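Local coordinates for hemolysin activator protein CdiB (Acinetobacter baumannii ACICU, PDB 6WIL) that probably carries a partner toxin across the outer membrane for contact-dependent growth inhibition, as a two-partner secretion (TpsB) transporter of the Omp85 superfamily, at residues 180-185 / 243-249; 281-287 / 316-322; 328-334 / 364-370. All blocks are in the same frame, centred on the assembly; numbering follows the deposited sequence.

Contact 1: 180-185 / 243-249; sequences NLKRVY and NNPFHLN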
loop_
_atom_site.group_PDB
_atom_site.type_symbol
_atom_site.label_atom_id
_atom_site.label_comp_id
_atom_site.label_asym_id
_atom_site.label_seq_id
_atom_site.Cartn_x
_atom_site.Cartn_y
_atom_site.Cartn_z
ATOM N N ASN A 180 -6.626 -0.053 -11.691
ATOM C CA ASN A 180 -8.005 0.086 -11.240
ATOM C C ASN A 180 -8.879 -1.048 -11.760
ATOM O O ASN A 180 -9.759 -1.541 -11.045
ATOM C CB ASN A 180 -8.563 1.438 -11.680
ATOM C CG ASN A 180 -7.906 2.591 -10.962
ATOM O OD1 ASN A 180 -7.216 2.396 -9.964
ATOM N ND2 ASN A 180 -8.130 3.806 -11.453
ATOM N N LEU A 181 -8.650 -1.480 -13.004
ATOM C CA LEU A 181 -9.464 -2.553 -13.566
ATOM C C LEU A 181 -9.075 -3.911 -12.999
ATOM O O LEU A 181 -9.906 -4.825 -12.964
ATOM C CB LEU A 181 -9.351 -2.576 -15.091
ATOM C CG LEU A 181 -9.888 -1.371 -15.865
ATOM C CD1 LEU A 181 -9.920 -1.651 -17.369
ATOM C CD2 LEU A 181 -11.262 -0.984 -15.359
ATOM N N LYS A 182 -7.828 -4.070 -12.562
ATOM C CA LYS A 182 -7.394 -5.349 -12.014
ATOM C C LYS A 182 -7.936 -5.612 -10.618
ATOM O O LYS A 182 -7.725 -6.709 -10.090
ATOM C CB LYS A 182 -5.867 -5.431 -12.002
ATOM C CG LYS A 182 -5.276 -5.794 -13.352
ATOM C CD LYS A 182 -3.800 -5.461 -13.413
ATOM C CE LYS A 182 -2.999 -6.204 -12.355
ATOM N NZ LYS A 182 -2.852 -7.653 -12.660
ATOM N N ARG A 183 -8.624 -4.645 -10.008
ATOM C CA ARG A 183 -9.303 -4.930 -8.751
ATOM C C ARG A 183 -10.478 -5.875 -8.957
ATOM O O ARG A 183 -10.775 -6.688 -8.078
ATOM C CB ARG A 183 -9.774 -3.632 -8.098
ATOM C CG ARG A 183 -8.640 -2.751 -7.619
ATOM C CD ARG A 183 -9.160 -1.480 -6.985
ATOM N NE ARG A 183 -8.080 -0.546 -6.693
ATOM C CZ ARG A 183 -8.223 0.552 -5.961
ATOM N NH1 ARG A 183 -9.403 0.850 -5.433
ATOM N NH2 ARG A 183 -7.184 1.347 -5.750
ATOM N N VAL A 184 -11.141 -5.798 -10.108
ATOM C CA VAL A 184 -12.333 -6.596 -10.368
ATOM C C VAL A 184 -12.207 -7.485 -11.596
ATOM O O VAL A 184 -13.049 -8.378 -11.778
ATOM C CB VAL A 184 -13.590 -5.707 -10.489
ATOM C CG1 VAL A 184 -13.735 -4.819 -9.258
ATOM C CG2 VAL A 184 -13.526 -4.869 -11.742
ATOM N N TYR A 185 -11.194 -7.288 -12.441
ATOM C CA TYR A 185 -11.001 -8.103 -13.630
ATOM C C TYR A 185 -9.604 -8.702 -13.653
ATOM O O TYR A 185 -8.660 -8.158 -13.073
ATOM C CB TYR A 185 -11.172 -7.305 -14.928
ATOM C CG TYR A 185 -12.531 -6.697 -15.154
ATOM C CD1 TYR A 185 -13.625 -7.486 -15.494
ATOM C CD2 TYR A 185 -12.711 -5.324 -15.066
ATOM C CE1 TYR A 185 -14.868 -6.922 -15.710
ATOM C CE2 TYR A 185 -13.944 -4.752 -15.280
ATOM C CZ TYR A 185 -15.018 -5.550 -15.603
ATOM O OH TYR A 185 -16.241 -4.963 -15.818
ATOM N N ASN A 243 -16.932 -8.576 -4.973
ATOM C CA ASN A 243 -16.128 -7.968 -6.024
ATOM C C ASN A 243 -17.036 -7.265 -7.025
ATOM O O ASN A 243 -17.905 -7.900 -7.633
ATOM C CB ASN A 243 -15.280 -9.031 -6.720
ATOM C CG ASN A 243 -14.270 -8.438 -7.665
ATOM O OD1 ASN A 243 -14.514 -8.339 -8.867
ATOM N ND2 ASN A 243 -13.121 -8.044 -7.130
ATOM N N ASN A 244 -16.828 -5.958 -7.194
ATOM C CA ASN A 244 -17.541 -5.123 -8.158
ATOM C C ASN A 244 -19.055 -5.141 -7.946
ATOM O O ASN A 244 -19.802 -5.278 -8.925
ATOM C CB ASN A 244 -17.206 -5.578 -9.583
ATOM C CG ASN A 244 -17.332 -4.462 -10.606
ATOM O OD1 ASN A 244 -17.128 -3.288 -10.292
ATOM N ND2 ASN A 244 -17.667 -4.827 -11.842
ATOM N N PRO A 245 -19.554 -4.970 -6.712
ATOM C CA PRO A 245 -21.005 -5.128 -6.501
ATOM C C PRO A 245 -21.843 -4.071 -7.201
ATOM O O PRO A 245 -22.867 -4.410 -7.805
ATOM C CB PRO A 245 -21.144 -5.046 -4.974
ATOM C CG PRO A 245 -20.008 -4.196 -4.550
ATOM C CD PRO A 245 -18.873 -4.524 -5.482
ATOM N N PHE A 246 -21.446 -2.800 -7.139
ATOM C CA PHE A 246 -22.173 -1.729 -7.807
ATOM C C PHE A 246 -21.600 -1.396 -9.182
ATOM O O PHE A 246 -21.900 -0.328 -9.725
ATOM C CB PHE A 246 -22.200 -0.477 -6.928
ATOM C CG PHE A 246 -23.047 -0.624 -5.699
ATOM C CD1 PHE A 246 -24.428 -0.532 -5.781
ATOM C CD2 PHE A 246 -22.467 -0.853 -4.464
ATOM C CE1 PHE A 246 -25.216 -0.671 -4.655
ATOM C CE2 PHE A 246 -23.249 -0.990 -3.332
ATOM C CZ PHE A 246 -24.625 -0.899 -3.428
ATOM N N HIS A 247 -20.793 -2.293 -9.752
ATOM C CA HIS A 247 -20.204 -2.114 -11.082
ATOM C C HIS A 247 -19.501 -0.767 -11.203
ATOM O O HIS A 247 -19.741 0.013 -12.129
ATOM C CB HIS A 247 -21.255 -2.286 -12.176
ATOM C CG HIS A 247 -21.696 -3.703 -12.358
ATOM N ND1 HIS A 247 -22.488 -4.359 -11.439
ATOM C CD2 HIS A 247 -21.437 -4.597 -13.341
ATOM C CE1 HIS A 247 -22.704 -5.594 -11.853
ATOM N NE2 HIS A 247 -22.077 -5.765 -13.004
ATOM N N LEU A 248 -18.621 -0.496 -10.244
ATOM C CA LEU A 248 -17.843 0.736 -10.210
ATOM C C LEU A 248 -16.372 0.431 -9.967
ATOM O O LEU A 248 -15.638 1.275 -9.444
ATOM C CB LEU A 248 -18.375 1.686 -9.137
ATOM C CG LEU A 248 -19.757 2.298 -9.362
ATOM C CD1 LEU A 248 -20.230 3.047 -8.126
ATOM C CD2 LEU A 248 -19.726 3.224 -10.567
ATOM N N ASN A 249 -15.931 -0.775 -10.340
ATOM C CA ASN A 249 -14.603 -1.271 -9.982
ATOM C C ASN A 249 -14.409 -1.235 -8.469
ATOM O O ASN A 249 -13.293 -1.072 -7.970
ATOM C CB ASN A 249 -13.493 -0.487 -10.698
ATOM C CG ASN A 249 -13.797 -0.255 -12.169
ATOM O OD1 ASN A 249 -13.802 -1.189 -12.965
ATOM N ND2 ASN A 249 -14.051 0.996 -12.533
HETATM O O HOH W 1 -11.937 -1.036 -5.625
#
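R183 and V184, between helix 171-181 and strand 185-193 of the second POTRA domain, meet N243, N244 and N249 in the turn joining barrel strands 232-243 and 251-261. This junction, probably periplasmic as in other Omp85 transporters, is buried and rich in asparagine. Its direct hydrogen bond runs from N243 ND2 to R183 O at 2.9 Å. The acceptor lies within 4° of the amide plane of N243 and the N-H points at it with an angle of 155°. N243 stretches its CG away from the backbone N (chi1 -171°), which also brings OD1 to 3.2 Å from V184 CB; the amide binds one carbonyl and abuts the next residue. V184 divides its methyls between two asparagines. CG1 packs 3.6 Å from N244 CB, crossing that side chain at about a right angle, whereas V184 CG2 faces N249 OD1 at 3.9 Å. The same oxygen, N249 OD1, is met by L181 CD2 at 3.5 Å. A water extends the polar contact: it accepts from R183 NH1 in the guanidinium plane and donates to N249 O at 2.7 Å. Beyond the type I turn from N244 to H247, N249 N returns a weak bond to N244 OD1. The amide nitrogens of N244 and N249 both go to Q156 of helix 154-160, which fixes the turn against a second POTRA helix. R183 forms a salt bridge with D283 at the start of barrel strand 282-295, and N180 ND2 bonds G160 O of helix 154-160 and G280 O, the latter in the next barrel turn.

Contact 2: 281-287 / 316-322; sequences YYDLGFS and NLNLSRV. With SO4 (sulfate ion), chain B.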
loop_
_atom_site.group_PDB
_atom_site.type_symbol
_atom_site.label_atom_id
_atom_site.label_comp_id
_atom_site.label_asym_id
_atom_site.label_seq_id
_atom_site.Cartn_x
_atom_site.Cartn_y
_atom_site.Cartn_z
ATOM N N TYR A 281 -6.807 8.498 -10.841
ATOM C CA TYR A 281 -5.716 8.578 -9.882
ATOM C C TYR A 281 -6.197 8.667 -8.440
ATOM O O TYR A 281 -5.384 8.489 -7.526
ATOM C CB TYR A 281 -4.816 9.777 -10.194
ATOM C CG TYR A 281 -3.835 9.565 -11.322
ATOM C CD1 TYR A 281 -2.811 8.629 -11.210
ATOM C CD2 TYR A 281 -3.924 10.313 -12.494
ATOM C CE1 TYR A 281 -1.915 8.430 -12.237
ATOM C CE2 TYR A 281 -3.028 10.121 -13.524
ATOM C CZ TYR A 281 -2.027 9.183 -13.392
ATOM O OH TYR A 281 -1.136 8.994 -14.420
ATOM N N TYR A 282 -7.479 8.932 -8.217
ATOM C CA TYR A 282 -8.007 9.044 -6.871
ATOM C C TYR A 282 -8.430 7.682 -6.345
ATOM O O TYR A 282 -8.581 6.713 -7.095
ATOM C CB TYR A 282 -9.190 10.010 -6.837
ATOM C CG TYR A 282 -8.789 11.452 -7.020
ATOM C CD1 TYR A 282 -8.611 11.981 -8.287
ATOM C CD2 TYR A 282 -8.571 12.281 -5.926
ATOM C CE1 TYR A 282 -8.232 13.294 -8.466
ATOM C CE2 TYR A 282 -8.191 13.601 -6.097
ATOM C CZ TYR A 282 -8.022 14.099 -7.371
ATOM O OH TYR A 282 -7.646 15.411 -7.541
ATOM N N ASP A 283 -8.612 7.618 -5.030
ATOM C CA ASP A 283 -9.134 6.427 -4.379
ATOM C C ASP A 283 -10.033 6.869 -3.239
ATOM O O ASP A 283 -9.635 7.710 -2.430
ATOM C CB ASP A 283 -7.999 5.531 -3.866
ATOM C CG ASP A 283 -8.352 4.047 -3.916
ATOM O OD1 ASP A 283 -9.434 3.707 -4.438
ATOM O OD2 ASP A 283 -7.545 3.222 -3.440
ATOM N N LEU A 284 -11.239 6.314 -3.178
ATOM C CA LEU A 284 -12.211 6.650 -2.144
ATOM C C LEU A 284 -12.514 5.409 -1.325
ATOM O O LEU A 284 -12.742 4.333 -1.885
ATOM C CB LEU A 284 -13.512 7.200 -2.732
ATOM C CG LEU A 284 -13.524 8.588 -3.370
ATOM C CD1 LEU A 284 -12.765 8.605 -4.685
ATOM C CD2 LEU A 284 -14.959 9.047 -3.571
ATOM N N GLY A 285 -12.519 5.554 -0.011
ATOM C CA GLY A 285 -12.804 4.434 0.863
ATOM C C GLY A 285 -13.572 4.881 2.083
ATOM O O GLY A 285 -13.452 6.019 2.540
ATOM N N PHE A 286 -14.389 3.971 2.602
ATOM C CA PHE A 286 -14.995 4.193 3.902
ATOM C C PHE A 286 -15.086 2.860 4.622
ATOM O O PHE A 286 -15.225 1.806 3.999
ATOM C CB PHE A 286 -16.361 4.900 3.799
ATOM C CG PHE A 286 -17.522 3.992 3.512
ATOM C CD1 PHE A 286 -18.137 3.280 4.532
ATOM C CD2 PHE A 286 -18.046 3.904 2.233
ATOM C CE1 PHE A 286 -19.215 2.457 4.272
ATOM C CE2 PHE A 286 -19.132 3.089 1.967
ATOM C CZ PHE A 286 -19.715 2.361 2.988
ATOM N N SER A 287 -14.975 2.914 5.943
ATOM C CA SER A 287 -14.994 1.715 6.760
ATOM C C SER A 287 -15.746 1.997 8.051
ATOM O O SER A 287 -15.948 3.148 8.446
ATOM C CB SER A 287 -13.574 1.212 7.063
ATOM O OG SER A 287 -12.737 2.268 7.497
ATOM N N ASN A 316 -14.822 5.722 9.359
ATOM C CA ASN A 316 -13.706 6.355 8.666
ATOM C C ASN A 316 -14.063 6.643 7.218
ATOM O O ASN A 316 -14.709 5.829 6.554
ATOM C CB ASN A 316 -12.445 5.483 8.697
ATOM C CG ASN A 316 -11.741 5.523 10.035
ATOM O OD1 ASN A 316 -12.377 5.546 11.088
ATOM N ND2 ASN A 316 -10.413 5.538 10.002
ATOM N N LEU A 317 -13.616 7.797 6.734
ATOM C CA LEU A 317 -13.715 8.173 5.330
ATOM C C LEU A 317 -12.320 8.513 4.823
ATOM O O LEU A 317 -11.604 9.301 5.450
ATOM C CB LEU A 317 -14.663 9.360 5.147
ATOM C CG LEU A 317 -14.990 9.799 3.723
ATOM C CD1 LEU A 317 -16.081 8.921 3.116
ATOM C CD2 LEU A 317 -15.396 11.260 3.714
ATOM N N ASN A 318 -11.929 7.916 3.696
ATOM C CA ASN A 318 -10.575 8.050 3.170
ATOM C C ASN A 318 -10.591 8.553 1.734
ATOM O O ASN A 318 -11.440 8.153 0.931
ATOM C CB ASN A 318 -9.821 6.716 3.219
ATOM C CG ASN A 318 -9.725 6.155 4.612
ATOM O OD1 ASN A 318 -10.019 6.838 5.589
ATOM N ND2 ASN A 318 -9.300 4.901 4.715
ATOM N N LEU A 319 -9.629 9.419 1.415
ATOM C CA LEU A 319 -9.396 9.879 0.053
ATOM C C LEU A 319 -7.896 9.954 -0.183
ATOM O O LEU A 319 -7.181 10.619 0.572
ATOM C CB LEU A 319 -10.038 11.249 -0.203
ATOM C CG LEU A 319 -9.910 11.782 -1.635
ATOM C CD1 LEU A 319 -10.529 10.810 -2.628
ATOM C CD2 LEU A 319 -10.536 13.165 -1.780
ATOM N N SER A 320 -7.422 9.265 -1.216
ATOM C CA SER A 320 -6.019 9.298 -1.595
ATOM C C SER A 320 -5.904 9.595 -3.081
ATOM O O SER A 320 -6.820 9.319 -3.859
ATOM C CB SER A 320 -5.305 7.978 -1.269
ATOM O OG SER A 320 -5.731 6.936 -2.125
ATOM N N ARG A 321 -4.767 10.163 -3.470
ATOM C CA ARG A 321 -4.522 10.502 -4.865
ATOM C C ARG A 321 -3.093 10.136 -5.218
ATOM O O ARG A 321 -2.159 10.533 -4.516
ATOM C CB ARG A 321 -4.764 11.992 -5.128
ATOM C CG ARG A 321 -4.923 12.335 -6.601
ATOM C CD ARG A 321 -4.239 13.646 -6.951
ATOM N NE ARG A 321 -4.755 14.215 -8.193
ATOM C CZ ARG A 321 -4.351 13.860 -9.409
ATOM N NH1 ARG A 321 -3.419 12.929 -9.560
ATOM N NH2 ARG A 321 -4.884 14.436 -10.478
ATOM N N VAL A 322 -2.926 9.377 -6.300
ATOM C CA VAL A 322 -1.589 9.091 -6.808
ATOM C C VAL A 322 -1.010 10.372 -7.392
ATOM O O VAL A 322 -1.598 10.982 -8.293
ATOM C CB VAL A 322 -1.620 7.969 -7.852
ATOM C CG1 VAL A 322 -0.266 7.851 -8.532
ATOM C CG2 VAL A 322 -2.011 6.650 -7.203
HETATM S S SO4 B . -6.221 13.966 -13.541
HETATM O O1 SO4 B . -4.763 13.892 -13.467
HETATM O O2 SO4 B . -6.771 13.978 -12.187
HETATM O O3 SO4 B . -6.725 12.808 -14.278
HETATM O O4 SO4 B . -6.623 15.188 -14.233
#
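The aliphatic part of R321 lies across the ring of Y282, its CG 3.6 Å from the centroid and 12° off the ring normal, a CH-pi contact. Beyond CG the chain bends at chi2 (-141°), and R321 NE reaches Y282 OH in a weak hydrogen bond of 3.2 Å. Its remaining nitrogens diverge: R321 NH1 donates to V322 O at 3.0 Å, which fixes the rotation of the guanidinium, while R321 NH2 donates to O1 of a sulfate, probably from the crystallisation liquor, an ion that R173 also binds. Beside this group Y281 CD1 packs on V322 CB at 3.6 Å, and helix 171-181 touches the same tyrosine through K172, R173 and Q176. L284 CD1 and L319 CD1 lie side by side 3.8 Å apart. Behind them D283 CB meets S320 OG at 3.2 Å. The D283 carboxylate is turned to R183 and Q276. Paired backbone bonds at D283-S320, G285-N318 and S287-N316 set this spacing, the strands running at 165°. Y282, L284, F286, L317, L319 and R321 share one face, whose apolar part probably meets lipid, and D283, S287, N316, N318 and S320 the other, the alternation of an antiparallel outer-membrane beta-barrel.

Contact 3: 328-334 / 364-370; sequences QHKTSVY and GVQHRQY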
loop_
_atom_site.group_PDB
_atom_site.type_symbol
_atom_site.label_atom_id
_atom_site.label_comp_id
_atom_site.label_asym_id
_atom_site.label_seq_id
_atom_site.Cartn_x
_atom_site.Cartn_y
_atom_site.Cartn_z
ATOM N N GLN A 328 8.683 1.572 -11.642
ATOM C CA GLN A 328 9.342 1.075 -10.441
ATOM C C GLN A 328 8.888 1.768 -9.160
ATOM O O GLN A 328 9.446 1.481 -8.092
ATOM C CB GLN A 328 10.863 1.202 -10.577
ATOM C CG GLN A 328 11.413 0.598 -11.852
ATOM C CD GLN A 328 12.821 0.076 -11.689
ATOM O OE1 GLN A 328 13.027 -1.076 -11.306
ATOM N NE2 GLN A 328 13.803 0.921 -11.980
ATOM N N HIS A 329 7.903 2.663 -9.218
ATOM C CA HIS A 329 7.482 3.322 -7.990
ATOM C C HIS A 329 6.052 3.821 -8.123
ATOM O O HIS A 329 5.542 4.032 -9.226
ATOM C CB HIS A 329 8.426 4.474 -7.623
ATOM C CG HIS A 329 8.032 5.797 -8.204
ATOM N ND1 HIS A 329 8.344 6.168 -9.493
ATOM C CD2 HIS A 329 7.368 6.845 -7.662
ATOM C CE1 HIS A 329 7.881 7.384 -9.724
ATOM N NE2 HIS A 329 7.286 7.818 -8.628
ATOM N N LYS A 330 5.415 4.013 -6.967
ATOM C CA LYS A 330 4.072 4.570 -6.877
ATOM C C LYS A 330 3.974 5.374 -5.589
ATOM O O LYS A 330 4.265 4.850 -4.512
ATOM C CB LYS A 330 3.015 3.461 -6.909
ATOM C CG LYS A 330 1.580 3.947 -6.923
ATOM C CD LYS A 330 0.643 2.814 -7.328
ATOM C CE LYS A 330 -0.805 3.152 -7.028
ATOM N NZ LYS A 330 -1.730 2.085 -7.494
ATOM N N THR A 331 3.576 6.642 -5.705
ATOM C CA THR A 331 3.505 7.559 -4.576
ATOM C C THR A 331 2.132 8.212 -4.532
ATOM O O THR A 331 1.602 8.627 -5.568
ATOM C CB THR A 331 4.587 8.653 -4.665
ATOM O OG1 THR A 331 5.884 8.049 -4.742
ATOM C CG2 THR A 331 4.532 9.568 -3.447
ATOM N N SER A 332 1.565 8.319 -3.332
ATOM C CA SER A 332 0.250 8.921 -3.189
ATOM C C SER A 332 0.157 9.658 -1.861
ATOM O O SER A 332 0.841 9.318 -0.893
ATOM C CB SER A 332 -0.857 7.864 -3.300
ATOM O OG SER A 332 -0.518 6.694 -2.578
ATOM N N VAL A 333 -0.685 10.688 -1.839
ATOM C CA VAL A 333 -1.036 11.405 -0.620
ATOM C C VAL A 333 -2.473 11.051 -0.271
ATOM O O VAL A 333 -3.297 10.791 -1.155
ATOM C CB VAL A 333 -0.863 12.933 -0.772
ATOM C CG1 VAL A 333 0.599 13.280 -0.985
ATOM C CG2 VAL A 333 -1.706 13.460 -1.926
ATOM N N TYR A 334 -2.777 11.030 1.025
ATOM C CA TYR A 334 -4.116 10.658 1.457
ATOM C C TYR A 334 -4.569 11.539 2.610
ATOM O O TYR A 334 -3.768 12.211 3.266
ATOM C CB TYR A 334 -4.195 9.179 1.864
ATOM C CG TYR A 334 -3.360 8.805 3.066
ATOM C CD1 TYR A 334 -2.041 8.402 2.916
ATOM C CD2 TYR A 334 -3.896 8.837 4.351
ATOM C CE1 TYR A 334 -1.273 8.052 4.005
ATOM C CE2 TYR A 334 -3.131 8.491 5.453
ATOM C CZ TYR A 334 -1.820 8.098 5.271
ATOM O OH TYR A 334 -1.045 7.747 6.351
ATOM N N GLY A 364 -1.406 12.075 5.233
ATOM C CA GLY A 364 -0.239 11.227 5.087
ATOM C C GLY A 364 0.168 11.052 3.643
ATOM O O GLY A 364 -0.488 11.531 2.714
ATOM N N VAL A 365 1.276 10.341 3.475
ATOM C CA VAL A 365 1.837 10.021 2.171
ATOM C C VAL A 365 2.347 8.591 2.228
ATOM O O VAL A 365 2.907 8.160 3.242
ATOM C CB VAL A 365 2.963 11.003 1.778
ATOM C CG1 VAL A 365 3.979 11.126 2.903
ATOM C CG2 VAL A 365 3.646 10.561 0.486
ATOM N N GLN A 366 2.124 7.842 1.156
ATOM C CA GLN A 366 2.632 6.488 1.056
ATOM C C GLN A 366 3.384 6.328 -0.256
ATOM O O GLN A 366 3.086 6.993 -1.252
ATOM C CB GLN A 366 1.506 5.448 1.175
ATOM C CG GLN A 366 0.265 5.764 0.369
ATOM C CD GLN A 366 -0.875 4.801 0.656
ATOM O OE1 GLN A 366 -0.842 4.055 1.636
ATOM N NE2 GLN A 366 -1.891 4.815 -0.201
ATOM N N HIS A 367 4.373 5.444 -0.231
ATOM C CA HIS A 367 5.274 5.219 -1.345
ATOM C C HIS A 367 5.536 3.727 -1.456
ATOM O O HIS A 367 5.629 3.031 -0.441
ATOM C CB HIS A 367 6.597 5.975 -1.149
ATOM C CG HIS A 367 7.586 5.768 -2.253
ATOM N ND1 HIS A 367 7.617 6.558 -3.381
ATOM C CD2 HIS A 367 8.583 4.863 -2.399
ATOM C CE1 HIS A 367 8.590 6.149 -4.176
ATOM N NE2 HIS A 367 9.188 5.118 -3.606
ATOM N N ARG A 368 5.630 3.243 -2.687
ATOM C CA ARG A 368 6.058 1.882 -2.962
ATOM C C ARG A 368 7.152 1.946 -4.017
ATOM O O ARG A 368 7.066 2.739 -4.959
ATOM C CB ARG A 368 4.888 0.998 -3.432
ATOM C CG ARG A 368 5.158 -0.490 -3.269
ATOM C CD ARG A 368 4.068 -1.365 -3.871
ATOM N NE ARG A 368 2.746 -1.094 -3.316
ATOM C CZ ARG A 368 1.748 -0.546 -4.001
ATOM N NH1 ARG A 368 1.920 -0.217 -5.274
ATOM N NH2 ARG A 368 0.576 -0.334 -3.416
ATOM N N GLN A 369 8.190 1.132 -3.846
ATOM C CA GLN A 369 9.357 1.179 -4.716
ATOM C C GLN A 369 9.793 -0.237 -5.058
ATOM O O GLN A 369 9.833 -1.110 -4.186
ATOM C CB GLN A 369 10.517 1.939 -4.055
ATOM C CG GLN A 369 11.781 2.032 -4.903
ATOM C CD GLN A 369 11.804 3.258 -5.795
ATOM O OE1 GLN A 369 11.404 4.347 -5.382
ATOM N NE2 GLN A 369 12.277 3.086 -7.024
ATOM N N TYR A 370 10.119 -0.456 -6.330
ATOM C CA TYR A 370 10.575 -1.749 -6.817
ATOM C C TYR A 370 12.010 -1.641 -7.309
ATOM O O TYR A 370 12.378 -0.666 -7.970
ATOM C CB TYR A 370 9.694 -2.268 -7.958
ATOM C CG TYR A 370 8.221 -2.318 -7.642
ATOM C CD1 TYR A 370 7.670 -3.402 -6.974
ATOM C CD2 TYR A 370 7.377 -1.284 -8.025
ATOM C CE1 TYR A 370 6.319 -3.450 -6.685
ATOM C CE2 TYR A 370 6.026 -1.324 -7.744
ATOM C CZ TYR A 370 5.503 -2.408 -7.074
ATOM O OH TYR A 370 4.158 -2.447 -6.794
#
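H367 reaches across to T331 from the neighbouring strand. From CB, chi1 of 179° sets CG opposite the backbone N and swings the ring toward strand 329-346. H367 CG comes 3.8 Å from T331 OG1. Next round the ring, ND1 shares a hydrogen bond of 2.7 Å with T331 OG1, which lies near the ring plane; either atom could be the donor. H367 CE1 touches H329 CD2 at 3.8 Å, the two imidazoles meeting rim to rim. At the tip, H367 NE2 donates to Q369 OE1 at 2.9 Å, with an N-H...O angle of 151°. With partners near the ring plane at both nitrogens, the rotation of the imidazole is fixed. The H329 imidazole is held by S324 and S326.

On the other face of the sheet, S332 OG accepts a weak bond from Q366 NE2. K330, extended, and R368, bent at chi3, lie side by side and point the same way, NZ and NH1 4.9 Å apart. E179 of helix 171-181 forms a salt bridge with K330, and Q31 OE1 accepts from both side chains, weakly from R368, which probably eases their repulsion. At the far end Y334 lays its ring over G364, whose CA is 3.8 Å from the centroid and 24° off the normal, while Y334 OH goes to D381. A tyrosine folded across a glycine on the next strand resembles aromatic rescue of glycine. Backbone bonds paired at K330-R368, S332-Q366 and Y334-G364, with a single one from Y370 N to Q328 O, belong to the hairpin of strands 329-346 and 349-371, a unit of the barrel's meander.

Contact 1 is buried and joins a POTRA domain to a barrel turn through asparagine amides, a valine and a water; contacts 2 and 3 lie at the surface and are strand pairings within the barrel wall. Contacts 1 and 2 meet through the R183-D283 salt bridge. Contacts 2 and 3 share the adjoining strands 308-326 and 329-346, R321 N lying 2.8 Å from V333 O in a probable hydrogen bond. Contacts 1 and 3 do not touch, their nearest atoms about 6 Å apart. Both barrel pairings rest on regular backbone bonds, but contact 2 gathers leucines on one face, whereas contact 3 has polar groups on both faces, its lysine and arginine on one.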